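Local coordinates for alpha-galactosidase (Lactobacillus brevis, PDB 3MI6), which probably hydrolyses terminal, non-reducing alpha-D-galactose residues from alpha-D-galactosides, as a member of glycosyl hydrolase family 36, at residues A118-T123 with Y504-Y509; L174-A179 with W283-Q288; L252-N257 with L500-I505; M451-V456 with F488-T493. All blocks are in the same frame, centred on the assembly; numbering follows the deposited sequence.

Contact 1 of 4, residues A118-T123 with Y504-Y509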
loop_
_atom_site.group_PDB
_atom_site.type_symbol
_atom_site.label_atom_id
_atom_site.label_comp_id
_atom_site.label_asym_id
_atom_site.label_seq_id
_atom_site.Cartn_x
_atom_site.Cartn_y
_atom_site.Cartn_z
ATOM N N ALA D 118 -4.282 -47.347 -4.753
ATOM C CA ALA D 118 -4.687 -48.382 -5.670
ATOM C C ALA D 118 -5.047 -47.793 -7.023
ATOM O O ALA D 118 -4.481 -48.194 -8.042
ATOM C CB ALA D 118 -5.844 -49.195 -5.098
ATOM N N ASN D 119 -5.978 -46.843 -7.044
ATOM C CA ASN D 119 -6.499 -46.364 -8.323
ATOM C C ASN D 119 -6.239 -44.900 -8.667
ATOM O O ASN D 119 -6.686 -44.435 -9.713
ATOM C CB ASN D 119 -7.991 -46.638 -8.419
ATOM C CG ASN D 119 -8.314 -48.088 -8.243
ATOM O OD1 ASN D 119 -9.068 -48.463 -7.337
ATOM N ND2 ASN D 119 -7.729 -48.931 -9.102
ATOM N N LEU D 120 -5.529 -44.189 -7.793
ATOM C CA LEU D 120 -5.252 -42.776 -7.987
ATOM C C LEU D 120 -3.760 -42.527 -8.142
ATOM O O LEU D 120 -2.949 -43.218 -7.531
ATOM C CB LEU D 120 -5.743 -41.980 -6.778
ATOM C CG LEU D 120 -7.225 -41.670 -6.644
ATOM C CD1 LEU D 120 -7.543 -41.197 -5.233
ATOM C CD2 LEU D 120 -7.617 -40.637 -7.679
ATOM N N PRO D 121 -3.393 -41.524 -8.945
ATOM C CA PRO D 121 -2.005 -41.047 -8.977
ATOM C C PRO D 121 -1.626 -40.647 -7.565
ATOM O O PRO D 121 -2.476 -40.121 -6.848
ATOM C CB PRO D 121 -2.076 -39.799 -9.855
ATOM C CG PRO D 121 -3.543 -39.408 -9.869
ATOM C CD PRO D 121 -4.310 -40.670 -9.712
ATOM N N SER D 122 -0.393 -40.897 -7.153
ATOM C CA SER D 122 -0.049 -40.723 -5.750
ATOM C C SER D 122 1.440 -40.815 -5.496
ATOM O O SER D 122 2.237 -41.009 -6.414
ATOM C CB SER D 122 -0.774 -41.769 -4.899
ATOM O OG SER D 122 -0.479 -43.081 -5.357
ATOM N N THR D 123 1.810 -40.690 -4.230
ATOM C CA THR D 123 3.215 -40.582 -3.875
ATOM C C THR D 123 3.792 -41.874 -3.347
ATOM O O THR D 123 3.111 -42.658 -2.716
ATOM C CB THR D 123 3.429 -39.484 -2.848
ATOM O OG1 THR D 123 2.412 -39.585 -1.842
ATOM C CG2 THR D 123 3.336 -38.140 -3.534
ATOM N N TYR D 504 -15.528 -39.740 -13.614
ATOM C CA TYR D 504 -14.994 -39.417 -14.920
ATOM C C TYR D 504 -13.481 -39.289 -14.809
ATOM O O TYR D 504 -12.721 -39.798 -15.639
ATOM C CB TYR D 504 -15.610 -38.117 -15.421
ATOM C CG TYR D 504 -14.956 -37.540 -16.655
ATOM C CD1 TYR D 504 -13.685 -36.991 -16.594
ATOM C CD2 TYR D 504 -15.622 -37.519 -17.872
ATOM C CE1 TYR D 504 -13.093 -36.455 -17.704
ATOM C CE2 TYR D 504 -15.045 -36.985 -18.985
ATOM C CZ TYR D 504 -13.777 -36.449 -18.903
ATOM O OH TYR D 504 -13.184 -35.901 -20.020
ATOM N N ILE D 505 -13.039 -38.617 -13.758
ATOM C CA ILE D 505 -11.620 -38.464 -13.535
ATOM C C ILE D 505 -10.938 -39.829 -13.280
ATOM O O ILE D 505 -9.945 -40.163 -13.928
ATOM C CB ILE D 505 -11.340 -37.308 -12.513
ATOM C CG1 ILE D 505 -10.726 -36.123 -13.260
ATOM C CG2 ILE D 505 -10.472 -37.729 -11.341
ATOM C CD1 ILE D 505 -9.680 -36.537 -14.262
ATOM N N LEU D 506 -11.498 -40.645 -12.396
ATOM C CA LEU D 506 -10.968 -41.988 -12.194
ATOM C C LEU D 506 -10.847 -42.727 -13.530
ATOM O O LEU D 506 -9.879 -43.441 -13.768
ATOM C CB LEU D 506 -11.838 -42.775 -11.216
ATOM C CG LEU D 506 -11.899 -42.192 -9.802
ATOM C CD1 LEU D 506 -12.814 -43.004 -8.910
ATOM C CD2 LEU D 506 -10.513 -42.062 -9.187
ATOM N N GLY D 507 -11.827 -42.537 -14.406
ATOM C CA GLY D 507 -11.780 -43.103 -15.741
ATOM C C GLY D 507 -10.552 -42.695 -16.547
ATOM O O GLY D 507 -9.885 -43.551 -17.172
ATOM N N VAL D 508 -10.257 -41.391 -16.551
ATOM C CA VAL D 508 -9.084 -40.890 -17.235
ATOM C C VAL D 508 -7.879 -41.589 -16.621
ATOM O O VAL D 508 -7.055 -42.140 -17.345
ATOM C CB VAL D 508 -8.991 -39.323 -17.199
ATOM C CG1 VAL D 508 -7.567 -38.803 -17.515
ATOM C CG2 VAL D 508 -9.978 -38.720 -18.166
ATOM N N TYR D 509 -7.785 -41.630 -15.299
ATOM C CA TYR D 509 -6.645 -42.318 -14.701
ATOM C C TYR D 509 -6.592 -43.778 -15.143
ATOM O O TYR D 509 -5.535 -44.287 -15.523
ATOM C CB TYR D 509 -6.646 -42.218 -13.181
ATOM C CG TYR D 509 -6.474 -40.812 -12.686
ATOM C CD1 TYR D 509 -5.732 -39.896 -13.411
ATOM C CD2 TYR D 509 -7.045 -40.400 -11.503
ATOM C CE1 TYR D 509 -5.557 -38.607 -12.974
ATOM C CE2 TYR D 509 -6.885 -39.096 -11.056
ATOM C CZ TYR D 509 -6.135 -38.203 -11.801
ATOM O OH TYR D 509 -5.961 -36.903 -11.364
#
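Tyr509 and Leu506 share the same first torsion, each with CG anti to its own carbonyl carbon (chi1 -65° and -63°), and this brings the ring and one leucine methyl, CD2, to the loop at Leu120 and Pro121. Pro121 lies over one face of the Tyr509 ring in a CH-pi contact: CD of Pro121 sits 3.4 Å from the centroid of the Tyr509 ring, 20° off its normal, while CG of the proline reaches towards CZ. The two side chains cross at about a right angle, and Tyr540 also touches Pro121. On the opposite face of the tyrosine, near its rim, is the helix's own Ile505 O. Beside this CH-pi contact Leu120 pushes one branch forward, its CD2 lying 3.6 Å from CD2 of Leu506; the same methyl comes obliquely to the Tyr509 ring, 3.8 Å from its CE2. The hydroxyl end of the tyrosine is held elsewhere, by a hydrogen bond between Tyr509 OH and Ser255 OG, which probably limits how far the ring can swing. The contact thus sets the loop between strands 103-112 and 132-140 of the N-terminal beta domain against helix 500-518 of the catalytic TIM barrel.

Contact 2 of 4, residues L174-A179 with W283-Q288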
loop_
_atom_site.group_PDB
_atom_site.type_symbol
_atom_site.label_atom_id
_atom_site.label_comp_id
_atom_site.label_asym_id
_atom_site.label_seq_id
_atom_site.Cartn_x
_atom_site.Cartn_y
_atom_site.Cartn_z
ATOM N N LEU D 174 -24.402 -44.760 3.924
ATOM C CA LEU D 174 -23.899 -43.445 4.328
ATOM C C LEU D 174 -23.537 -42.616 3.092
ATOM O O LEU D 174 -23.052 -43.162 2.100
ATOM C CB LEU D 174 -22.681 -43.580 5.233
ATOM C CG LEU D 174 -22.845 -44.166 6.635
ATOM C CD1 LEU D 174 -21.475 -44.426 7.207
ATOM C CD2 LEU D 174 -23.666 -43.255 7.555
ATOM N N VAL D 175 -23.784 -41.307 3.138
ATOM C CA VAL D 175 -23.419 -40.450 2.011
ATOM C C VAL D 175 -22.326 -39.453 2.391
ATOM O O VAL D 175 -22.425 -38.805 3.428
ATOM C CB VAL D 175 -24.637 -39.695 1.443
ATOM C CG1 VAL D 175 -24.234 -38.919 0.204
ATOM C CG2 VAL D 175 -25.747 -40.678 1.107
ATOM N N LEU D 176 -21.271 -39.360 1.577
ATOM C CA LEU D 176 -20.244 -38.338 1.790
ATOM C C LEU D 176 -20.580 -37.103 0.982
ATOM O O LEU D 176 -20.483 -37.132 -0.253
ATOM C CB LEU D 176 -18.880 -38.821 1.335
ATOM C CG LEU D 176 -18.249 -39.980 2.075
ATOM C CD1 LEU D 176 -16.897 -40.213 1.482
ATOM C CD2 LEU D 176 -18.135 -39.653 3.537
ATOM N N ASN D 177 -20.961 -36.021 1.663
ATOM C CA ASN D 177 -21.261 -34.774 0.962
ATOM C C ASN D 177 -20.004 -33.944 0.700
ATOM O O ASN D 177 -19.948 -33.127 -0.218
ATOM C CB ASN D 177 -22.259 -33.931 1.752
ATOM C CG ASN D 177 -23.449 -34.725 2.226
ATOM O OD1 ASN D 177 -24.380 -34.980 1.468
ATOM N ND2 ASN D 177 -23.435 -35.099 3.493
ATOM N N ARG D 178 -18.999 -34.180 1.528
ATOM C CA ARG D 178 -17.774 -33.414 1.512
ATOM C C ARG D 178 -16.646 -34.297 2.034
ATOM O O ARG D 178 -16.722 -34.810 3.151
ATOM C CB ARG D 178 -17.942 -32.181 2.403
ATOM C CG ARG D 178 -16.695 -31.380 2.649
ATOM C CD ARG D 178 -17.040 -30.191 3.528
ATOM N NE ARG D 178 -17.989 -29.320 2.854
ATOM C CZ ARG D 178 -17.765 -28.036 2.594
ATOM N NH1 ARG D 178 -16.627 -27.462 2.987
ATOM N NH2 ARG D 178 -18.686 -27.329 1.945
ATOM N N ALA D 179 -15.609 -34.480 1.224
ATOM C CA ALA D 179 -14.477 -35.313 1.605
ATOM C C ALA D 179 -13.171 -34.635 1.223
ATOM O O ALA D 179 -12.479 -35.086 0.310
ATOM C CB ALA D 179 -14.573 -36.653 0.940
ATOM N N TRP D 283 -20.687 -38.797 -2.549
ATOM C CA TRP D 283 -20.293 -40.172 -2.803
ATOM C C TRP D 283 -21.052 -41.181 -1.962
ATOM O O TRP D 283 -20.896 -41.203 -0.740
ATOM C CB TRP D 283 -18.812 -40.330 -2.562
ATOM C CG TRP D 283 -18.318 -41.600 -3.053
ATOM C CD1 TRP D 283 -18.210 -42.760 -2.356
ATOM C CD2 TRP D 283 -17.862 -41.869 -4.367
ATOM N NE1 TRP D 283 -17.707 -43.743 -3.158
ATOM C CE2 TRP D 283 -17.483 -43.222 -4.405
ATOM C CE3 TRP D 283 -17.733 -41.097 -5.520
ATOM C CZ2 TRP D 283 -16.987 -43.824 -5.549
ATOM C CZ3 TRP D 283 -17.241 -41.696 -6.662
ATOM C CH2 TRP D 283 -16.879 -43.050 -6.668
ATOM N N ASN D 284 -21.859 -42.015 -2.620
ATOM C CA ASN D 284 -22.625 -43.063 -1.941
ATOM C C ASN D 284 -21.756 -44.216 -1.463
ATOM O O ASN D 284 -21.186 -44.971 -2.255
ATOM C CB ASN D 284 -23.758 -43.595 -2.820
ATOM C CG ASN D 284 -24.787 -42.537 -3.144
ATOM O OD1 ASN D 284 -25.570 -42.130 -2.285
ATOM N ND2 ASN D 284 -24.795 -42.081 -4.393
ATOM N N LEU D 285 -21.681 -44.343 -0.146
ATOM C CA LEU D 285 -20.813 -45.306 0.504
ATOM C C LEU D 285 -21.671 -46.444 1.062
ATOM O O LEU D 285 -22.196 -46.364 2.185
ATOM C CB LEU D 285 -20.040 -44.607 1.627
ATOM C CG LEU D 285 -18.748 -45.181 2.197
ATOM C CD1 LEU D 285 -17.690 -45.330 1.115
ATOM C CD2 LEU D 285 -18.267 -44.285 3.327
ATOM N N ALA D 286 -21.838 -47.491 0.263
ATOM C CA ALA D 286 -22.606 -48.645 0.693
ATOM C C ALA D 286 -21.902 -49.365 1.853
ATOM O O ALA D 286 -20.720 -49.125 2.126
ATOM C CB ALA D 286 -22.799 -49.582 -0.461
ATOM N N PRO D 287 -22.627 -50.252 2.547
ATOM C CA PRO D 287 -21.938 -51.068 3.546
ATOM C C PRO D 287 -20.744 -51.841 2.949
ATOM O O PRO D 287 -20.836 -52.370 1.830
ATOM C CB PRO D 287 -23.033 -52.027 4.015
ATOM C CG PRO D 287 -24.298 -51.294 3.765
ATOM C CD PRO D 287 -24.071 -50.536 2.501
ATOM N N GLN D 288 -19.645 -51.876 3.709
ATOM C CA GLN D 288 -18.407 -52.576 3.342
ATOM C C GLN D 288 -17.622 -51.813 2.283
ATOM O O GLN D 288 -16.626 -52.313 1.753
ATOM C CB GLN D 288 -18.670 -54.022 2.864
ATOM C CG GLN D 288 -19.462 -54.905 3.829
ATOM C CD GLN D 288 -18.974 -54.804 5.270
ATOM O OE1 GLN D 288 -19.780 -54.819 6.207
ATOM N NE2 GLN D 288 -17.656 -54.686 5.454
#
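Leu174, Val175 and Leu176 pair with Leu285, Asn284 and Trp283 as a short antiparallel beta ladder in the N-terminal beta domain of this family 36 enzyme. Four backbone bonds close it: Leu174 and Leu285 exchange two, with Leu285 N 2.9 Å from Leu174 O, and Leu176 and Trp283 exchange two more, with Trp283 N 2.8 Å from Leu176 O. Between these hydrogen-bonded pairs, Val175 and Asn284 form a non-hydrogen-bonded one. Leu174, Leu176, Trp283 and Leu285 share one face, where CB of Leu176 lies 4.2 Å from CB of Trp283. The indole then leads away from the ladder, because CG of Trp283 is anti to the backbone N (chi1 -168°), and its ring meets that of Phe291. Phe291 and Phe166, from strands 290-301 and 159-167, pack on both Leu176 and Leu285, so the leucine face looks into the layer formed by the neighbouring sheet. Strand 90-93 flanks the other edge of 174-176 through backbone bonds between Val175 and Thr93. Asn284 is gripped from the barrel side: ND2 bonds to Asp495 O and the backbone N to Glu499 OE2. On the face shared by Val175 and Asn284 the two side chains run side by side, pointing the same way, with Val175 CG2 3.7 Å from Asn284 OD1.

Contact 3 of 4, residues L252-N257 with L500-I505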
loop_
_atom_site.group_PDB
_atom_site.type_symbol
_atom_site.label_atom_id
_atom_site.label_comp_id
_atom_site.label_asym_id
_atom_site.label_seq_id
_atom_site.Cartn_x
_atom_site.Cartn_y
_atom_site.Cartn_z
ATOM N N LEU D 252 -2.015 -30.628 -4.792
ATOM C CA LEU D 252 -3.054 -31.646 -4.799
ATOM C C LEU D 252 -2.846 -32.622 -5.940
ATOM O O LEU D 252 -2.877 -32.227 -7.097
ATOM C CB LEU D 252 -4.388 -30.957 -5.018
ATOM C CG LEU D 252 -5.520 -31.259 -4.062
ATOM C CD1 LEU D 252 -6.833 -31.423 -4.867
ATOM C CD2 LEU D 252 -5.189 -32.484 -3.190
ATOM N N VAL D 253 -2.645 -33.900 -5.649
ATOM C CA VAL D 253 -2.527 -34.833 -6.763
ATOM C C VAL D 253 -3.897 -35.243 -7.283
ATOM O O VAL D 253 -4.367 -36.315 -6.977
ATOM C CB VAL D 253 -1.761 -36.072 -6.390
ATOM C CG1 VAL D 253 -1.331 -36.782 -7.663
ATOM C CG2 VAL D 253 -0.576 -35.699 -5.537
ATOM N N TYR D 254 -4.520 -34.373 -8.068
ATOM C CA TYR D 254 -5.874 -34.564 -8.565
ATOM C C TYR D 254 -6.020 -33.708 -9.810
ATOM O O TYR D 254 -5.280 -32.757 -9.986
ATOM C CB TYR D 254 -6.883 -34.132 -7.502
ATOM C CG TYR D 254 -8.287 -34.602 -7.780
ATOM C CD1 TYR D 254 -8.559 -35.954 -7.956
ATOM C CD2 TYR D 254 -9.343 -33.692 -7.869
ATOM C CE1 TYR D 254 -9.840 -36.385 -8.219
ATOM C CE2 TYR D 254 -10.629 -34.108 -8.135
ATOM C CZ TYR D 254 -10.874 -35.458 -8.305
ATOM O OH TYR D 254 -12.150 -35.889 -8.583
ATOM N N SER D 255 -6.947 -34.034 -10.693
ATOM C CA SER D 255 -7.010 -33.339 -11.973
ATOM C C SER D 255 -8.422 -32.927 -12.314
ATOM O O SER D 255 -8.684 -32.478 -13.426
ATOM C CB SER D 255 -6.473 -34.229 -13.101
ATOM O OG SER D 255 -5.309 -34.918 -12.692
ATOM N N GLY D 256 -9.331 -33.108 -11.364
ATOM C CA GLY D 256 -10.731 -32.803 -11.571
ATOM C C GLY D 256 -11.118 -31.613 -10.730
ATOM O O GLY D 256 -10.290 -30.730 -10.491
ATOM N N ASN D 257 -12.369 -31.582 -10.275
ATOM C CA ASN D 257 -12.853 -30.452 -9.499
ATOM C C ASN D 257 -12.113 -30.292 -8.190
ATOM O O ASN D 257 -12.054 -31.221 -7.399
ATOM C CB ASN D 257 -14.328 -30.618 -9.227
ATOM C CG ASN D 257 -15.146 -30.470 -10.467
ATOM O OD1 ASN D 257 -14.648 -30.015 -11.485
ATOM N ND2 ASN D 257 -16.417 -30.839 -10.393
ATOM N N LEU D 500 -20.396 -38.265 -10.773
ATOM C CA LEU D 500 -19.913 -38.311 -12.148
ATOM C C LEU D 500 -18.559 -37.627 -12.252
ATOM O O LEU D 500 -17.600 -38.223 -12.739
ATOM C CB LEU D 500 -20.906 -37.655 -13.098
ATOM C CG LEU D 500 -21.018 -38.074 -14.567
ATOM C CD1 LEU D 500 -21.761 -36.984 -15.347
ATOM C CD2 LEU D 500 -19.675 -38.370 -15.225
ATOM N N PRO D 501 -18.463 -36.369 -11.788
ATOM C CA PRO D 501 -17.175 -35.705 -11.967
ATOM C C PRO D 501 -16.011 -36.539 -11.461
ATOM O O PRO D 501 -15.073 -36.745 -12.209
ATOM C CB PRO D 501 -17.342 -34.413 -11.169
ATOM C CG PRO D 501 -18.793 -34.108 -11.307
ATOM C CD PRO D 501 -19.470 -35.450 -11.224
ATOM N N HIS D 502 -16.057 -37.027 -10.231
ATOM C CA HIS D 502 -14.923 -37.797 -9.735
ATOM C C HIS D 502 -14.719 -39.107 -10.490
ATOM O O HIS D 502 -13.586 -39.545 -10.702
ATOM C CB HIS D 502 -15.050 -38.079 -8.251
ATOM C CG HIS D 502 -13.839 -38.723 -7.666
ATOM N ND1 HIS D 502 -13.885 -39.928 -7.009
ATOM C CD2 HIS D 502 -12.545 -38.334 -7.653
ATOM C CE1 HIS D 502 -12.672 -40.249 -6.602
ATOM N NE2 HIS D 502 -11.839 -39.301 -6.983
ATOM N N ARG D 503 -15.816 -39.738 -10.897
ATOM C CA ARG D 503 -15.723 -41.014 -11.579
ATOM C C ARG D 503 -15.104 -40.803 -12.944
ATOM O O ARG D 503 -14.252 -41.579 -13.376
ATOM C CB ARG D 503 -17.096 -41.677 -11.690
ATOM C CG ARG D 503 -17.541 -42.383 -10.424
ATOM C CD ARG D 503 -18.945 -42.933 -10.551
ATOM N NE ARG D 503 -19.330 -43.665 -9.348
ATOM C CZ ARG D 503 -19.058 -44.950 -9.144
ATOM N NH1 ARG D 503 -18.394 -45.643 -10.067
ATOM N NH2 ARG D 503 -19.441 -45.541 -8.019
ATOM N N TYR D 504 -15.528 -39.740 -13.614
ATOM C CA TYR D 504 -14.994 -39.417 -14.920
ATOM C C TYR D 504 -13.481 -39.289 -14.809
ATOM O O TYR D 504 -12.721 -39.798 -15.639
ATOM C CB TYR D 504 -15.610 -38.117 -15.421
ATOM C CG TYR D 504 -14.956 -37.540 -16.655
ATOM C CD1 TYR D 504 -13.685 -36.991 -16.594
ATOM C CD2 TYR D 504 -15.622 -37.519 -17.872
ATOM C CE1 TYR D 504 -13.093 -36.455 -17.704
ATOM C CE2 TYR D 504 -15.045 -36.985 -18.985
ATOM C CZ TYR D 504 -13.777 -36.449 -18.903
ATOM O OH TYR D 504 -13.184 -35.901 -20.020
ATOM N N ILE D 505 -13.039 -38.617 -13.758
ATOM C CA ILE D 505 -11.620 -38.464 -13.535
ATOM C C ILE D 505 -10.938 -39.829 -13.280
ATOM O O ILE D 505 -9.945 -40.163 -13.928
ATOM C CB ILE D 505 -11.340 -37.308 -12.513
ATOM C CG1 ILE D 505 -10.726 -36.123 -13.260
ATOM C CG2 ILE D 505 -10.472 -37.729 -11.341
ATOM C CD1 ILE D 505 -9.680 -36.537 -14.262
#
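The Tyr254 and His502 rings meet rim to rim, neither over the face of the other, with centroids 5.5 Å apart and planes at 34°; their approach at the tyrosine hydroxyl is too close in the model, and its detail is doubtful. One face of the Tyr254 ring is taken by the backbone of its own loop, Gly256 N lying above it towards the rim, and Asn257 O comes to the ring's edge in plane. From an oblique direction Ile505 adds a methyl, its CG2 3.5 Å from CE1 of Tyr254. The ring reaches the helix because CG of Tyr254 stands anti to the backbone N (chi1 -166°). This loop follows strand 247-252 of the N-terminal beta domain, and the helix, 500-518, belongs to the TIM barrel, so the contact is a buried interface between domains. Replacing Tyr254 with an alanine would probably open a gap beside His502 and deprive Ile505 CG2 of its aromatic neighbour. The other branch of Ile505 lies against the loop backbone, CG1 being 3.7 Å from Gly256 CA, and its CD1 approaches CB of Ser255, whose OG is hydrogen-bonded to Tyr509 and Asp535. One helical turn earlier, Pro501 CB packs 3.8 Å from ND2 of Asn257, whose OD1 accepts a hydrogen bond from Met223 N.

Contact 4 of 4, residues M451-V456 with F488-T493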
loop_
_atom_site.group_PDB
_atom_site.type_symbol
_atom_site.label_atom_id
_atom_site.label_comp_id
_atom_site.label_asym_id
_atom_site.label_seq_id
_atom_site.Cartn_x
_atom_site.Cartn_y
_atom_site.Cartn_z
HETATM N N MSE D 451 -16.635 -41.096 -19.579
HETATM C CA MSE D 451 -15.497 -41.849 -19.058
HETATM C C MSE D 451 -15.824 -42.634 -17.801
HETATM O O MSE D 451 -14.999 -43.392 -17.306
HETATM C CB MSE D 451 -14.342 -40.896 -18.730
HETATM C CG MSE D 451 -13.778 -40.143 -19.924
HETATM SE SE MSE D 451 -12.966 -41.344 -21.240
HETATM C CE MSE D 451 -11.619 -42.174 -20.105
ATOM N N ALA D 452 -17.015 -42.423 -17.258
ATOM C CA ALA D 452 -17.412 -43.100 -16.037
ATOM C C ALA D 452 -17.761 -44.550 -16.337
ATOM O O ALA D 452 -17.838 -45.375 -15.429
ATOM C CB ALA D 452 -18.589 -42.392 -15.396
ATOM N N ARG D 453 -17.968 -44.856 -17.617
ATOM C CA ARG D 453 -18.312 -46.207 -18.046
ATOM C C ARG D 453 -17.070 -47.005 -18.411
ATOM O O ARG D 453 -16.301 -46.605 -19.285
ATOM C CB ARG D 453 -19.231 -46.159 -19.260
ATOM C CG ARG D 453 -20.497 -45.381 -19.064
ATOM C CD ARG D 453 -21.000 -44.879 -20.398
ATOM N NE ARG D 453 -22.429 -44.609 -20.352
ATOM C CZ ARG D 453 -23.351 -45.372 -20.930
ATOM N NH1 ARG D 453 -22.993 -46.453 -21.616
ATOM N NH2 ARG D 453 -24.634 -45.047 -20.830
ATOM N N PRO D 454 -16.871 -48.141 -17.743
ATOM C CA PRO D 454 -15.735 -49.009 -18.058
ATOM C C PRO D 454 -15.769 -49.563 -19.484
ATOM O O PRO D 454 -14.734 -49.973 -19.993
ATOM C CB PRO D 454 -15.858 -50.128 -17.020
ATOM C CG PRO D 454 -16.557 -49.483 -15.876
ATOM C CD PRO D 454 -17.530 -48.521 -16.485
ATOM N N GLU D 455 -16.924 -49.583 -20.134
ATOM C CA GLU D 455 -16.940 -50.022 -21.525
ATOM C C GLU D 455 -16.221 -48.993 -22.393
ATOM O O GLU D 455 -15.577 -49.332 -23.379
ATOM C CB GLU D 455 -18.368 -50.320 -22.037
ATOM C CG GLU D 455 -19.363 -49.147 -22.039
ATOM C CD GLU D 455 -20.297 -49.118 -20.809
ATOM O OE1 GLU D 455 -19.865 -49.508 -19.690
ATOM O OE2 GLU D 455 -21.467 -48.687 -20.967
ATOM N N VAL D 456 -16.321 -47.731 -22.004
ATOM C CA VAL D 456 -15.691 -46.656 -22.755
ATOM C C VAL D 456 -14.167 -46.709 -22.660
ATOM O O VAL D 456 -13.476 -46.588 -23.671
ATOM C CB VAL D 456 -16.203 -45.277 -22.301
ATOM C CG1 VAL D 456 -15.442 -44.162 -22.996
ATOM C CG2 VAL D 456 -17.689 -45.163 -22.578
ATOM N N PHE D 488 -24.606 -35.662 -17.033
ATOM C CA PHE D 488 -25.451 -36.784 -16.685
ATOM C C PHE D 488 -24.814 -38.079 -17.151
ATOM O O PHE D 488 -24.138 -38.116 -18.167
ATOM C CB PHE D 488 -26.851 -36.616 -17.284
ATOM C CG PHE D 488 -27.879 -37.553 -16.696
ATOM C CD1 PHE D 488 -28.173 -38.763 -17.314
ATOM C CD2 PHE D 488 -28.548 -37.224 -15.527
ATOM C CE1 PHE D 488 -29.119 -39.630 -16.779
ATOM C CE2 PHE D 488 -29.483 -38.074 -14.989
ATOM C CZ PHE D 488 -29.774 -39.289 -15.619
ATOM N N SER D 489 -25.019 -39.142 -16.390
ATOM C CA SER D 489 -24.575 -40.459 -16.793
ATOM C C SER D 489 -25.754 -41.408 -16.631
ATOM O O SER D 489 -26.337 -41.497 -15.552
ATOM C CB SER D 489 -23.403 -40.908 -15.918
ATOM O OG SER D 489 -22.935 -42.197 -16.280
ATOM N N SER D 490 -26.121 -42.097 -17.703
ATOM C CA SER D 490 -27.177 -43.106 -17.621
ATOM C C SER D 490 -26.679 -44.357 -16.891
ATOM O O SER D 490 -27.465 -45.178 -16.414
ATOM C CB SER D 490 -27.705 -43.456 -19.014
ATOM O OG SER D 490 -26.648 -43.690 -19.930
ATOM N N ARG D 491 -25.359 -44.479 -16.798
ATOM C CA ARG D 491 -24.709 -45.598 -16.133
ATOM C C ARG D 491 -24.868 -45.522 -14.623
ATOM O O ARG D 491 -24.664 -46.505 -13.914
ATOM C CB ARG D 491 -23.221 -45.599 -16.486
ATOM C CG ARG D 491 -22.386 -46.593 -15.706
ATOM C CD ARG D 491 -22.913 -48.003 -15.925
ATOM N NE ARG D 491 -22.089 -48.987 -15.231
ATOM C CZ ARG D 491 -21.173 -49.741 -15.827
ATOM N NH1 ARG D 491 -20.976 -49.618 -17.138
ATOM N NH2 ARG D 491 -20.466 -50.618 -15.118
ATOM N N LEU D 492 -25.212 -44.344 -14.125
ATOM C CA LEU D 492 -25.310 -44.143 -12.686
ATOM C C LEU D 492 -26.771 -43.955 -12.322
ATOM O O LEU D 492 -27.573 -43.544 -13.164
ATOM C CB LEU D 492 -24.478 -42.932 -12.253
ATOM C CG LEU D 492 -23.000 -42.949 -12.664
ATOM C CD1 LEU D 492 -22.337 -41.601 -12.417
ATOM C CD2 LEU D 492 -22.231 -44.050 -11.939
ATOM N N THR D 493 -27.130 -44.273 -11.083
ATOM C CA THR D 493 -28.503 -44.092 -10.643
ATOM C C THR D 493 -28.770 -42.614 -10.355
ATOM O O THR D 493 -27.898 -41.773 -10.538
ATOM C CB THR D 493 -28.812 -44.953 -9.415
ATOM O OG1 THR D 493 -28.171 -44.402 -8.260
ATOM C CG2 THR D 493 -28.315 -46.363 -9.634
#
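Arg453 and Arg491 cross obliquely where the N-terminal end of helix 454-471 of the TIM barrel meets a type I beta turn, Ser489 to Leu492. Arg453, at the N-cap position, runs extended from CG to NE, and its CG lies 3.8 Å from CB of Arg491. Its guanidinium ends beside Ser490, with Arg453 NH2 giving a weak, bent bond to Ser490 OG in the guanidinium plane (N-H...O 126°). Arg491 starts out with CG anti to the backbone N, then bends at chi2 (58°), which carries its guanidinium over Pro454, whose CD lies against one face. Glu455 is folded too: CG sits between the backbone N and the carbonyl carbon, and the chain bends at chi2. Its carboxylate can therefore serve both arginines, OE2 with Arg453 NH1, poorly aligned as a hydrogen bond, and OE1 with Arg491 NH1, a salt-bridge network that probably offsets part of the guanidiniums' charge. A leucine in place of Arg453 would probably leave Glu455 OE2 without its partner and Ser490 OG without its donor. Ser489 OG, in the turn, is hydrogen-bonded to Asp450. The Glu455 carboxylate meets the Arg491 guanidinium at its edge, nearly coplanar (26°), with OE1 of Glu455 2.8 Å from NH1 of Arg491.

Overall arrangement
Contacts 1 and 3 both dock loops of the N-terminal beta domain on helix 500-518 of the TIM barrel; their centres are about 8 Å apart, they share Tyr504 and Ile505, and the Tyr509-Ser255 hydrogen bond joins them. Contact 2, within the beta domain, is nested along the chain inside contact 1, alternates with contact 3 and closes before contact 4 opens; its Trp283 indole packs on Arg503 of helix 500-518. Contact 4, in the barrel, is nested inside contacts 1 and 3; its Met451 packs on Tyr504. Helix 500-518 thus meets the beta domain as well as other parts of its own barrel, and the side chains of Tyr509 and Ile505 lie about 8 Å from those of Trp478 and Met480 respectively, predicted to bind substrate.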